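Local coordinates for protein DNA alpha-glucosyltransferase (Enterobacteria phage T4, PDB 1XV5) that belongs to the GT-B clan of glycosyltransferases, with two parallel-sheet domains and a bound uridine-5'-diphosphate, at residues L22-W27 with F390-Q395; F175-D180 with Q303-Y308; L294-Q299 with V321-T326; K331-N336 with L382-D387. All coordinates share one frame; numbering follows the deposited sequence.

From the N terminus, helix 17-30 of the first domain opens the longest loop, closed by interaction 1 when helix 388-399 returns to pack on it; the other three contacts all fall within that loop. Interaction 2 joins the segment 175-180, just past the last strand of the first sheet, to 303-308 of the second domain, beside the bound uridine-5'-diphosphate. Interaction 3, local to the second sheet, crosses it, because 294-299 precedes 303-308 and 321-326 follows it. Interaction 4 opens after both have closed and ties 331-336 to the end of helix 368-386. Interactions 1, 2 and 4 touch one another where the C-terminal helices pass back to the first domain.

Interaction 1 of 4, residues L22-W27 with F390-Q395; sequences LEQRDW and FCFKEQ
W27 and F392 mark the crossing of helix 17-30 with helix 388-399: the axes of 22-27 and 390-395 approach to 10.8 Å at 79°, and the CA atoms of W27 and F392 are 7.1 Å apart. F392 fills the gap between the helices. Its CB lies over one face of the W27 indole, 3.3 Å from the centroid of the five-membered ring and almost on the ring normal, a CH-pi contact. The indole is turned to receive it by placing W27 CG opposite the backbone N (chi1 -177°). The side chains run past one another from opposite helices, and the F392 ring meets the five-membered ring obliquely, their planes 35° apart. Beyond the indole the phenyl ring reaches the preceding helical turn, where F392 CZ comes to 3.4 Å from Q24 CA and F392 CE1 to 3.6 Å from E23 O. The Q24 and F392 side chains cross at about a right angle, with Q24 CB 3.7 Å from F392 CZ. On the far part of the indole, W27 CZ2 meets K393 CA at 3.9 Å. The E23 carboxylate is engaged elsewhere, in a salt bridge to K19 and a hydrogen bond to the backbone N of D180. With no hydrogen bond between 22-27 and 390-395, this junction relies on the close fit of aromatic and aliphatic carbon, and F392 contributes the largest share of the buried surface.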
# COMPACT_ATOMS: atom_id res chain seq x y z
N LEU A 22 10.16 -0.22 -4.02
CA LEU A 22 11.25 -1.03 -3.49
C LEU A 22 11.07 -2.50 -3.86
O LEU A 22 12.03 -3.19 -4.20
CB LEU A 22 11.35 -0.86 -1.97
CG LEU A 22 11.65 0.57 -1.51
CD1 LEU A 22 11.72 0.62 0.01
CD2 LEU A 22 12.98 1.03 -2.10
N GLU A 23 9.83 -2.99 -3.78
CA GLU A 23 9.54 -4.38 -4.13
C GLU A 23 9.75 -4.57 -5.63
O GLU A 23 10.19 -5.63 -6.08
CB GLU A 23 8.10 -4.73 -3.74
CG GLU A 23 7.87 -4.77 -2.24
CD GLU A 23 8.49 -6.00 -1.60
OE1 GLU A 23 8.70 -5.98 -0.37
OE2 GLU A 23 8.77 -6.99 -2.31
N GLN A 24 9.42 -3.53 -6.40
CA GLN A 24 9.57 -3.55 -7.85
C GLN A 24 11.06 -3.66 -8.17
O GLN A 24 11.47 -4.46 -9.01
CB GLN A 24 8.99 -2.27 -8.45
CG GLN A 24 8.89 -2.25 -9.96
CD GLN A 24 8.01 -1.12 -10.45
OE1 GLN A 24 7.16 -1.30 -11.32
NE2 GLN A 24 8.20 0.06 -9.88
N ARG A 25 11.87 -2.84 -7.50
CA ARG A 25 13.31 -2.87 -7.71
C ARG A 25 13.83 -4.27 -7.40
O ARG A 25 14.58 -4.85 -8.19
CB ARG A 25 14.00 -1.84 -6.81
CG ARG A 25 15.51 -2.00 -6.71
CD ARG A 25 16.13 -0.85 -5.92
NE ARG A 25 17.57 -1.01 -5.74
CZ ARG A 25 18.12 -1.82 -4.84
NH1 ARG A 25 19.44 -1.90 -4.75
NH2 ARG A 25 17.36 -2.53 -4.02
N ASP A 26 13.42 -4.82 -6.26
CA ASP A 26 13.87 -6.15 -5.86
C ASP A 26 13.54 -7.22 -6.90
O ASP A 26 14.36 -8.09 -7.19
CB ASP A 26 13.25 -6.57 -4.52
CG ASP A 26 13.83 -5.81 -3.34
OD1 ASP A 26 14.94 -5.25 -3.46
OD2 ASP A 26 13.17 -5.79 -2.28
N TRP A 27 12.33 -7.17 -7.45
CA TRP A 27 11.93 -8.17 -8.44
C TRP A 27 12.79 -8.06 -9.70
O TRP A 27 13.29 -9.07 -10.20
CB TRP A 27 10.45 -8.00 -8.82
CG TRP A 27 9.98 -9.06 -9.78
CD1 TRP A 27 9.52 -10.31 -9.46
CD2 TRP A 27 10.00 -8.99 -11.21
NE1 TRP A 27 9.25 -11.02 -10.61
CE2 TRP A 27 9.53 -10.23 -11.70
CE3 TRP A 27 10.36 -7.99 -12.12
CZ2 TRP A 27 9.42 -10.50 -13.06
CZ3 TRP A 27 10.25 -8.26 -13.49
CH2 TRP A 27 9.78 -9.51 -13.94
N PHE A 390 4.47 -13.81 -8.92
CA PHE A 390 3.34 -13.92 -9.83
C PHE A 390 2.96 -12.60 -10.49
O PHE A 390 2.95 -12.48 -11.71
CB PHE A 390 2.09 -14.42 -9.08
CG PHE A 390 2.25 -15.76 -8.44
CD1 PHE A 390 2.49 -16.89 -9.21
CD2 PHE A 390 2.13 -15.90 -7.06
CE1 PHE A 390 2.61 -18.15 -8.61
CE2 PHE A 390 2.25 -17.15 -6.45
CZ PHE A 390 2.49 -18.27 -7.23
N CYS A 391 2.66 -11.60 -9.66
CA CYS A 391 2.21 -10.31 -10.14
C CYS A 391 3.20 -9.48 -10.96
O CYS A 391 2.82 -8.94 -11.99
CB CYS A 391 1.68 -9.48 -8.97
SG CYS A 391 0.44 -10.38 -7.99
N PHE A 392 4.45 -9.38 -10.52
CA PHE A 392 5.42 -8.61 -11.30
C PHE A 392 5.71 -9.28 -12.64
O PHE A 392 6.07 -8.61 -13.61
CB PHE A 392 6.71 -8.38 -10.49
CG PHE A 392 6.64 -7.17 -9.59
CD1 PHE A 392 6.95 -7.27 -8.24
CD2 PHE A 392 6.24 -5.93 -10.09
CE1 PHE A 392 6.87 -6.16 -7.40
CE2 PHE A 392 6.16 -4.81 -9.26
CZ PHE A 392 6.47 -4.93 -7.91
N LYS A 393 5.54 -10.60 -12.70
CA LYS A 393 5.74 -11.32 -13.95
C LYS A 393 4.59 -10.94 -14.88
O LYS A 393 4.80 -10.66 -16.07
CB LYS A 393 5.72 -12.83 -13.71
CG LYS A 393 5.59 -13.67 -14.99
CD LYS A 393 6.74 -13.41 -15.95
CE LYS A 393 6.51 -14.08 -17.30
NZ LYS A 393 6.24 -15.54 -17.16
N GLU A 394 3.38 -10.92 -14.34
CA GLU A 394 2.19 -10.55 -15.11
C GLU A 394 2.38 -9.14 -15.68
O GLU A 394 2.11 -8.89 -16.85
CB GLU A 394 0.94 -10.57 -14.22
CG GLU A 394 -0.35 -10.24 -14.96
CD GLU A 394 -1.55 -10.08 -14.03
OE1 GLU A 394 -1.78 -10.98 -13.20
OE2 GLU A 394 -2.25 -9.05 -14.14
N GLN A 395 2.85 -8.22 -14.84
CA GLN A 395 3.06 -6.84 -15.26
C GLN A 395 4.18 -6.73 -16.27
O GLN A 395 4.09 -5.97 -17.23
CB GLN A 395 3.34 -5.96 -14.03
CG GLN A 395 2.20 -6.02 -13.02
CD GLN A 395 2.53 -5.41 -11.67
OE1 GLN A 395 1.93 -5.78 -10.65
NE2 GLN A 395 3.48 -4.49 -11.64

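Interaction 2 of 4, residues F175-D180 with Q303-Y308; sequences FQPPMD and QRSLEY. With UDP (uridine-5'-diphosphate), chain C.
Y308 and P177 meet toward one end of this contact, and R304 packs on Q176 at the other. The Y308 phenol, with CG beside its own N (chi1 -78°), runs along 177-179: its OH donates to P178 O at 2.7 Å, from 36° above the carbonyl plane. Both P178 O and M179 CB lie at the ring edge, and M179 CB is 3.7 Å from Y308 CE2. Y308 N, in turn, donates to O1A of uridine-5'-diphosphate at 3.0 Å and 160°, so Y308 links the loop 175-180 to the ligand pocket. P177 points its ring at 303-308: CB packs on Y308 CE1 at 3.7 Å, CG lies 3.3 Å from L306 O, and CD rests by S305. R304 crosses the Q176 chain at about a right angle, R304 CB 3.7 Å from Q176 CG, and the Q176 amide group lies over one face of its guanidinium, toward the rim. R304 NH1 continues to a salt bridge with E394 and a bond to N174, while S305 OG is bonded to H141. The segment 175-180 thus leaves strand 172-174 between the loop that leads into helix 308-316 and helix 388-399, which packs on P178, before helix 181-188 begins.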
# COMPACT_ATOMS: atom_id res chain seq x y z
N PHE A 175 -3.55 -3.91 -12.26
CA PHE A 175 -2.37 -4.45 -11.62
C PHE A 175 -2.63 -4.56 -10.12
O PHE A 175 -3.54 -3.93 -9.59
CB PHE A 175 -1.15 -3.53 -11.85
CG PHE A 175 -1.03 -2.42 -10.84
CD1 PHE A 175 -0.14 -2.52 -9.77
CD2 PHE A 175 -1.79 -1.26 -10.96
CE1 PHE A 175 -0.02 -1.50 -8.83
CE2 PHE A 175 -1.68 -0.23 -10.03
CZ PHE A 175 -0.79 -0.35 -8.96
N GLN A 176 -1.83 -5.39 -9.46
CA GLN A 176 -1.90 -5.56 -8.02
C GLN A 176 -0.53 -5.15 -7.51
O GLN A 176 0.47 -5.42 -8.18
CB GLN A 176 -2.11 -7.02 -7.62
CG GLN A 176 -3.40 -7.65 -8.09
CD GLN A 176 -3.41 -9.14 -7.82
OE1 GLN A 176 -3.52 -9.59 -6.67
NE2 GLN A 176 -3.27 -9.92 -8.88
N PRO A 177 -0.46 -4.48 -6.35
CA PRO A 177 0.83 -4.06 -5.79
C PRO A 177 1.44 -5.29 -5.09
O PRO A 177 1.00 -5.68 -4.01
CB PRO A 177 0.43 -2.96 -4.81
CG PRO A 177 -0.92 -3.41 -4.32
CD PRO A 177 -1.59 -3.94 -5.57
N PRO A 178 2.46 -5.91 -5.71
CA PRO A 178 3.11 -7.10 -5.18
C PRO A 178 4.17 -6.91 -4.10
O PRO A 178 4.79 -5.86 -3.99
CB PRO A 178 3.73 -7.76 -6.42
CG PRO A 178 3.35 -6.84 -7.60
CD PRO A 178 3.11 -5.51 -6.97
N MET A 179 4.37 -7.97 -3.33
CA MET A 179 5.37 -7.99 -2.28
C MET A 179 5.99 -9.38 -2.27
O MET A 179 5.31 -10.36 -2.59
CB MET A 179 4.73 -7.71 -0.92
CG MET A 179 5.70 -7.73 0.24
SD MET A 179 4.91 -7.26 1.78
CE MET A 179 4.47 -8.88 2.45
N ASP A 180 7.27 -9.48 -1.93
CA ASP A 180 7.91 -10.78 -1.85
C ASP A 180 7.46 -11.30 -0.48
O ASP A 180 8.09 -11.04 0.54
CB ASP A 180 9.43 -10.66 -1.87
CG ASP A 180 10.11 -12.02 -1.95
OD1 ASP A 180 9.50 -13.01 -1.50
OD2 ASP A 180 11.26 -12.09 -2.45
N GLN A 303 -10.63 -4.35 -7.25
CA GLN A 303 -10.65 -5.35 -8.31
C GLN A 303 -9.91 -6.59 -7.80
O GLN A 303 -10.54 -7.58 -7.42
CB GLN A 303 -10.01 -4.81 -9.60
CG GLN A 303 -10.29 -5.68 -10.83
CD GLN A 303 -10.16 -4.91 -12.14
OE1 GLN A 303 -10.60 -3.76 -12.24
NE2 GLN A 303 -9.57 -5.55 -13.15
N ARG A 304 -8.58 -6.53 -7.77
CA ARG A 304 -7.77 -7.65 -7.27
C ARG A 304 -6.74 -7.20 -6.24
O ARG A 304 -6.12 -8.02 -5.58
CB ARG A 304 -6.98 -8.32 -8.41
CG ARG A 304 -7.79 -9.05 -9.48
CD ARG A 304 -6.84 -9.67 -10.52
NE ARG A 304 -6.03 -8.65 -11.19
CZ ARG A 304 -4.93 -8.90 -11.89
NH1 ARG A 304 -4.26 -7.91 -12.47
NH2 ARG A 304 -4.49 -10.15 -12.02
N SER A 305 -6.57 -5.89 -6.09
CA SER A 305 -5.55 -5.38 -5.18
C SER A 305 -5.79 -5.32 -3.68
O SER A 305 -6.67 -4.60 -3.21
CB SER A 305 -5.12 -3.99 -5.64
OG SER A 305 -4.70 -3.99 -6.99
N LEU A 306 -5.01 -6.09 -2.93
CA LEU A 306 -5.05 -6.01 -1.48
C LEU A 306 -3.96 -4.96 -1.30
O LEU A 306 -3.25 -4.63 -2.25
CB LEU A 306 -4.63 -7.31 -0.81
CG LEU A 306 -5.73 -8.35 -0.58
CD1 LEU A 306 -5.12 -9.62 -0.00
CD2 LEU A 306 -6.80 -7.78 0.36
N GLU A 307 -3.83 -4.42 -0.09
CA GLU A 307 -2.82 -3.42 0.19
C GLU A 307 -1.62 -4.07 0.86
O GLU A 307 -1.70 -5.22 1.30
CB GLU A 307 -3.40 -2.33 1.09
CG GLU A 307 -4.55 -1.60 0.44
CD GLU A 307 -5.17 -0.57 1.35
OE1 GLU A 307 -6.00 -0.94 2.21
OE2 GLU A 307 -4.80 0.61 1.21
N TYR A 308 -0.51 -3.35 0.94
CA TYR A 308 0.67 -3.91 1.56
C TYR A 308 0.45 -4.32 3.01
O TYR A 308 0.93 -5.36 3.43
CB TYR A 308 1.85 -2.95 1.44
CG TYR A 308 2.46 -3.00 0.06
CD1 TYR A 308 2.36 -1.92 -0.82
CD2 TYR A 308 3.08 -4.17 -0.39
CE1 TYR A 308 2.85 -2.01 -2.12
CE2 TYR A 308 3.57 -4.27 -1.69
CZ TYR A 308 3.45 -3.19 -2.55
OH TYR A 308 3.91 -3.31 -3.84
N1 UDP C . 4.15 1.80 6.53
C2 UDP C . 5.29 1.94 7.29
N3 UDP C . 5.19 2.85 8.32
C4 UDP C . 4.08 3.60 8.65
C5 UDP C . 2.94 3.39 7.82
C6 UDP C . 3.01 2.51 6.81
O2 UDP C . 6.31 1.30 7.08
O4 UDP C . 4.14 4.38 9.60
C1' UDP C . 4.20 0.86 5.41
C2' UDP C . 3.19 -0.28 5.48
O2' UDP C . 3.64 -1.31 6.33
C3' UDP C . 3.12 -0.67 4.01
C4' UDP C . 3.13 0.70 3.33
O4' UDP C . 3.87 1.57 4.23
O3' UDP C . 4.29 -1.40 3.66
C5' UDP C . 1.77 1.30 3.06
O5' UDP C . 1.19 0.69 1.91
PA UDP C . -0.33 0.22 1.85
O1A UDP C . -0.52 -0.35 0.50
O2A UDP C . -0.62 -0.63 3.04
O3A UDP C . -1.22 1.58 2.01
PB UDP C . -0.95 3.12 1.53
O1B UDP C . -2.28 3.69 1.15
O2B UDP C . -0.15 3.80 2.57
O3B UDP C . -0.07 2.98 0.21

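Interaction 3 of 4, residues L294-Q299 with V321-T326; sequences LSKLNQ and VFWKST
V321 makes the outermost touch, its carbonyl O lying 4.0 Å from L294 CD2 at the end of strand 319-323. At W323 the strand gives way to helix 324-329, and here the contact is fullest. With CG anti to N (chi1 -173°), the W323 indole swings across 294-296; W323 CB is 3.2 Å from S295 O, and L294 CB borders the six-membered ring. K296 runs obliquely over one indole face. Its CB makes a CH-pi contact 3.6 Å from the centroid of the five-membered ring, and the bend at chi3 brings CE back over the six-membered ring, 3.4 Å from W323 CZ2. W323 N donates to a water that also lies within hydrogen-bonding distance of S295 O. Second in the helix, S325 OG is in reach of a second water, which donates to L297 O. T326 then makes the direct polar link: OG1 donates to S295 O at 2.6 Å, tilted 30° from the carbonyl plane, and accepts from two waters. One of these is the water bonded to L297 O; the other accepts from L297 N at 2.8 Å. The T326 hydroxyl is therefore held by three bonds, and the waters carry its grip on to the L297 backbone. S295 OG faces the other way, bonded to E307 of the ligand pocket. Strands 288-293 and 319-323 are parallel neighbours joined through helix 308-316, so these segments lie at the C-terminal ends of the two strands of a beta-alpha-beta unit in the second Rossmann-like sheet, the end near which GT-B enzymes hold their nucleotide.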
# COMPACT_ATOMS: atom_id res chain seq x y z
N LEU A 294 -8.37 -3.00 8.40
CA LEU A 294 -9.78 -2.78 8.16
C LEU A 294 -10.14 -1.80 7.05
O LEU A 294 -11.16 -1.11 7.14
CB LEU A 294 -10.45 -2.37 9.47
CG LEU A 294 -10.16 -3.32 10.65
CD1 LEU A 294 -10.79 -2.76 11.92
CD2 LEU A 294 -10.70 -4.71 10.33
N SER A 295 -9.32 -1.74 6.01
CA SER A 295 -9.62 -0.85 4.89
C SER A 295 -10.97 -1.23 4.30
O SER A 295 -11.28 -2.42 4.13
CB SER A 295 -8.52 -0.93 3.83
OG SER A 295 -7.36 -0.28 4.30
N LYS A 296 -11.77 -0.22 3.99
CA LYS A 296 -13.12 -0.42 3.48
C LYS A 296 -13.43 0.47 2.28
O LYS A 296 -14.45 1.18 2.27
CB LYS A 296 -14.11 -0.13 4.61
CG LYS A 296 -13.86 1.21 5.29
CD LYS A 296 -14.28 1.20 6.75
CE LYS A 296 -15.77 0.99 6.89
NZ LYS A 296 -16.18 0.91 8.32
N LEU A 297 -12.56 0.43 1.28
CA LEU A 297 -12.76 1.23 0.08
C LEU A 297 -14.07 0.87 -0.61
O LEU A 297 -14.53 -0.28 -0.53
CB LEU A 297 -11.61 1.00 -0.92
CG LEU A 297 -10.25 1.60 -0.58
CD1 LEU A 297 -9.21 1.06 -1.55
CD2 LEU A 297 -10.31 3.12 -0.65
N ASN A 298 -14.67 1.84 -1.28
CA ASN A 298 -15.90 1.57 -2.01
C ASN A 298 -15.56 0.55 -3.09
O ASN A 298 -14.44 0.53 -3.61
CB ASN A 298 -16.43 2.85 -2.64
CG ASN A 298 -17.70 2.62 -3.44
OD1 ASN A 298 -17.67 2.07 -4.54
ND2 ASN A 298 -18.84 3.02 -2.88
N GLN A 299 -16.54 -0.28 -3.41
CA GLN A 299 -16.42 -1.33 -4.41
C GLN A 299 -15.76 -0.89 -5.73
O GLN A 299 -15.01 -1.65 -6.33
CB GLN A 299 -17.81 -1.89 -4.70
CG GLN A 299 -17.85 -3.09 -5.62
CD GLN A 299 -19.27 -3.51 -5.93
OE1 GLN A 299 -20.09 -3.67 -5.03
NE2 GLN A 299 -19.57 -3.69 -7.21
N VAL A 321 -6.96 -10.20 10.21
CA VAL A 321 -8.35 -9.86 10.43
C VAL A 321 -8.60 -8.72 9.44
O VAL A 321 -8.09 -7.62 9.62
CB VAL A 321 -8.61 -9.39 11.87
CG1 VAL A 321 -10.08 -9.01 12.04
CG2 VAL A 321 -8.24 -10.51 12.86
N PHE A 322 -9.35 -9.02 8.37
CA PHE A 322 -9.65 -8.04 7.32
C PHE A 322 -11.12 -7.63 7.30
O PHE A 322 -11.99 -8.35 7.81
CB PHE A 322 -9.34 -8.61 5.93
CG PHE A 322 -7.88 -8.95 5.68
CD1 PHE A 322 -6.87 -8.48 6.52
CD2 PHE A 322 -7.53 -9.70 4.55
CE1 PHE A 322 -5.53 -8.76 6.24
CE2 PHE A 322 -6.19 -9.98 4.26
CZ PHE A 322 -5.19 -9.51 5.11
N TRP A 323 -11.40 -6.49 6.67
CA TRP A 323 -12.77 -5.98 6.55
C TRP A 323 -13.54 -6.90 5.60
O TRP A 323 -13.15 -7.08 4.45
CB TRP A 323 -12.74 -4.55 6.00
CG TRP A 323 -14.07 -3.86 5.98
CD1 TRP A 323 -14.84 -3.59 4.88
CD2 TRP A 323 -14.78 -3.33 7.10
NE1 TRP A 323 -15.98 -2.93 5.26
CE2 TRP A 323 -15.97 -2.76 6.61
CE3 TRP A 323 -14.52 -3.29 8.48
CZ2 TRP A 323 -16.91 -2.14 7.45
CZ3 TRP A 323 -15.45 -2.68 9.32
CH2 TRP A 323 -16.63 -2.11 8.80
N LYS A 324 -14.64 -7.47 6.08
CA LYS A 324 -15.45 -8.39 5.28
C LYS A 324 -15.82 -7.92 3.88
O LYS A 324 -15.55 -8.62 2.90
CB LYS A 324 -16.73 -8.74 6.05
CG LYS A 324 -17.58 -9.81 5.37
CD LYS A 324 -18.85 -10.09 6.16
CE LYS A 324 -19.63 -11.25 5.56
NZ LYS A 324 -20.92 -11.49 6.27
N SER A 325 -16.43 -6.74 3.76
CA SER A 325 -16.84 -6.25 2.45
C SER A 325 -15.69 -6.11 1.47
O SER A 325 -15.88 -6.24 0.27
CB SER A 325 -17.59 -4.91 2.57
OG SER A 325 -16.70 -3.84 2.80
N THR A 326 -14.49 -5.85 1.98
CA THR A 326 -13.33 -5.72 1.10
C THR A 326 -13.01 -7.10 0.51
O THR A 326 -12.71 -7.22 -0.68
CB THR A 326 -12.11 -5.16 1.86
OG1 THR A 326 -12.37 -3.79 2.21
CG2 THR A 326 -10.87 -5.22 1.00
O HOH W 1 -9.59 -4.76 4.88
O HOH W 2 -10.67 -1.64 0.97
O HOH W 3 -14.79 -2.63 0.89

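Interaction 4 of 4, residues K331-N336 with L382-D387; sequences KFRVDN and LYQHQD. With EDO (1,2-ethanediol), chain F.
R333 and H385 carry the polar links between the loop 331-336 and the C-terminal part of helix 368-386. The R333 guanidinium approaches Q384 O side-on with two nitrogens: NE and NH2 each donate to this single oxygen at 2.9 Å, with the carbonyl close to the guanidinium plane. The bend at chi3 (63°) turns the group into this position. R333 NH2 also donates to O1 of 1,2-ethanediol, again at 2.9 Å, while F390 makes a cation-pi contact with the same group. At the other end, H385 NE2 donates to K331 O at 3.2 Å and 145°, a longer bond than those of R333 and one that meets the carbonyl from 36° above its plane. Between these links F332 brings its ring edge to the helix. The F332 and H385 rings meet rim to rim, F332 CD1 3.5 Å from H385 CD2, and F332 CZ lies 3.9 Å from Q384 CB. K331 and Q384 thus each have a main-chain oxygen satisfied by a side chain of the opposite segment. Q384 O lies near the C-terminal, negative end of the helix dipole, so pairing it with a guanidinium is probably favourable electrostatically as well as through its two bonds.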
# COMPACT_ATOMS: atom_id res chain seq x y z
N LYS A 331 -11.31 -9.92 -5.96
CA LYS A 331 -11.27 -11.22 -6.62
C LYS A 331 -9.88 -11.86 -6.55
O LYS A 331 -8.86 -11.20 -6.79
CB LYS A 331 -11.70 -11.09 -8.08
CG LYS A 331 -13.14 -10.63 -8.27
CD LYS A 331 -13.52 -10.68 -9.74
CE LYS A 331 -14.94 -10.19 -9.97
NZ LYS A 331 -15.08 -8.72 -9.75
N PHE A 332 -9.86 -13.15 -6.23
CA PHE A 332 -8.64 -13.94 -6.12
C PHE A 332 -7.91 -13.96 -7.46
O PHE A 332 -8.51 -14.21 -8.50
CB PHE A 332 -9.04 -15.36 -5.68
CG PHE A 332 -7.89 -16.25 -5.29
CD1 PHE A 332 -6.72 -15.72 -4.74
CD2 PHE A 332 -8.01 -17.63 -5.39
CE1 PHE A 332 -5.69 -16.57 -4.30
CE2 PHE A 332 -7.00 -18.48 -4.95
CZ PHE A 332 -5.84 -17.95 -4.40
N ARG A 333 -6.60 -13.70 -7.43
CA ARG A 333 -5.81 -13.68 -8.66
C ARG A 333 -5.91 -15.00 -9.43
O ARG A 333 -5.96 -15.02 -10.66
CB ARG A 333 -4.34 -13.40 -8.33
CG ARG A 333 -3.43 -13.19 -9.55
CD ARG A 333 -1.96 -13.18 -9.13
NE ARG A 333 -1.56 -14.47 -8.58
CZ ARG A 333 -1.23 -15.53 -9.31
NH1 ARG A 333 -1.23 -15.46 -10.64
NH2 ARG A 333 -0.94 -16.68 -8.72
N VAL A 334 -5.94 -16.10 -8.69
CA VAL A 334 -5.97 -17.43 -9.29
C VAL A 334 -7.23 -17.82 -10.05
O VAL A 334 -7.15 -18.24 -11.20
CB VAL A 334 -5.67 -18.51 -8.24
CG1 VAL A 334 -5.79 -19.90 -8.86
CG2 VAL A 334 -4.27 -18.31 -7.67
N ASP A 335 -8.40 -17.69 -9.44
CA ASP A 335 -9.62 -18.08 -10.13
C ASP A 335 -10.70 -17.01 -10.26
O ASP A 335 -11.81 -17.29 -10.71
CB ASP A 335 -10.22 -19.33 -9.48
CG ASP A 335 -10.55 -19.12 -8.03
OD1 ASP A 335 -10.71 -17.96 -7.61
OD2 ASP A 335 -10.66 -20.13 -7.30
N ASN A 336 -10.37 -15.78 -9.85
CA ASN A 336 -11.29 -14.65 -9.97
C ASN A 336 -12.57 -14.71 -9.13
O ASN A 336 -13.57 -14.08 -9.46
CB ASN A 336 -11.64 -14.45 -11.44
CG ASN A 336 -11.98 -13.01 -11.78
OD1 ASN A 336 -11.31 -12.08 -11.31
ND2 ASN A 336 -13.00 -12.81 -12.61
N LEU A 382 -2.51 -15.71 0.60
CA LEU A 382 -2.02 -14.39 0.23
C LEU A 382 -0.83 -14.50 -0.71
O LEU A 382 -0.66 -13.66 -1.60
CB LEU A 382 -1.66 -13.60 1.50
CG LEU A 382 -2.90 -13.32 2.37
CD1 LEU A 382 -2.47 -12.63 3.66
CD2 LEU A 382 -3.89 -12.44 1.60
N TYR A 383 -0.01 -15.53 -0.53
CA TYR A 383 1.14 -15.75 -1.40
C TYR A 383 0.62 -16.00 -2.83
O TYR A 383 1.07 -15.38 -3.79
CB TYR A 383 1.92 -16.98 -0.92
CG TYR A 383 2.88 -17.54 -1.94
CD1 TYR A 383 4.06 -16.87 -2.25
CD2 TYR A 383 2.60 -18.73 -2.60
CE1 TYR A 383 4.94 -17.37 -3.21
CE2 TYR A 383 3.47 -19.24 -3.56
CZ TYR A 383 4.64 -18.56 -3.86
OH TYR A 383 5.51 -19.07 -4.80
N GLN A 384 -0.34 -16.91 -2.94
CA GLN A 384 -0.93 -17.24 -4.24
C GLN A 384 -1.61 -16.02 -4.86
O GLN A 384 -1.59 -15.83 -6.07
CB GLN A 384 -1.95 -18.37 -4.09
CG GLN A 384 -1.34 -19.73 -3.80
CD GLN A 384 -0.59 -20.29 -5.01
OE1 GLN A 384 0.26 -21.16 -4.88
NE2 GLN A 384 -0.93 -19.78 -6.19
N HIS A 385 -2.20 -15.19 -4.01
CA HIS A 385 -2.91 -14.03 -4.52
C HIS A 385 -2.06 -12.85 -4.97
O HIS A 385 -2.35 -12.25 -6.01
CB HIS A 385 -3.91 -13.51 -3.49
CG HIS A 385 -4.76 -12.39 -3.99
ND1 HIS A 385 -4.67 -11.10 -3.50
CD2 HIS A 385 -5.69 -12.35 -4.98
CE1 HIS A 385 -5.50 -10.32 -4.17
NE2 HIS A 385 -6.13 -11.05 -5.07
N GLN A 386 -1.02 -12.52 -4.22
CA GLN A 386 -0.25 -11.33 -4.57
C GLN A 386 1.27 -11.34 -4.40
O GLN A 386 1.87 -10.27 -4.24
CB GLN A 386 -0.87 -10.15 -3.79
CG GLN A 386 -0.84 -8.80 -4.50
CD GLN A 386 -1.88 -7.85 -3.95
OE1 GLN A 386 -3.08 -8.15 -3.95
NE2 GLN A 386 -1.44 -6.69 -3.47
N ASP A 387 1.90 -12.51 -4.44
CA ASP A 387 3.36 -12.53 -4.30
C ASP A 387 3.99 -11.93 -5.56
O ASP A 387 3.46 -12.06 -6.66
CB ASP A 387 3.88 -13.96 -4.14
CG ASP A 387 5.37 -14.00 -3.83
OD1 ASP A 387 5.75 -13.69 -2.68
OD2 ASP A 387 6.16 -14.34 -4.73
C1 EDO F . 0.04 -19.08 -11.09
O1 EDO F . -1.19 -19.03 -10.34
C2 EDO F . 0.15 -17.92 -12.09
O2 EDO F . -0.80 -18.05 -13.16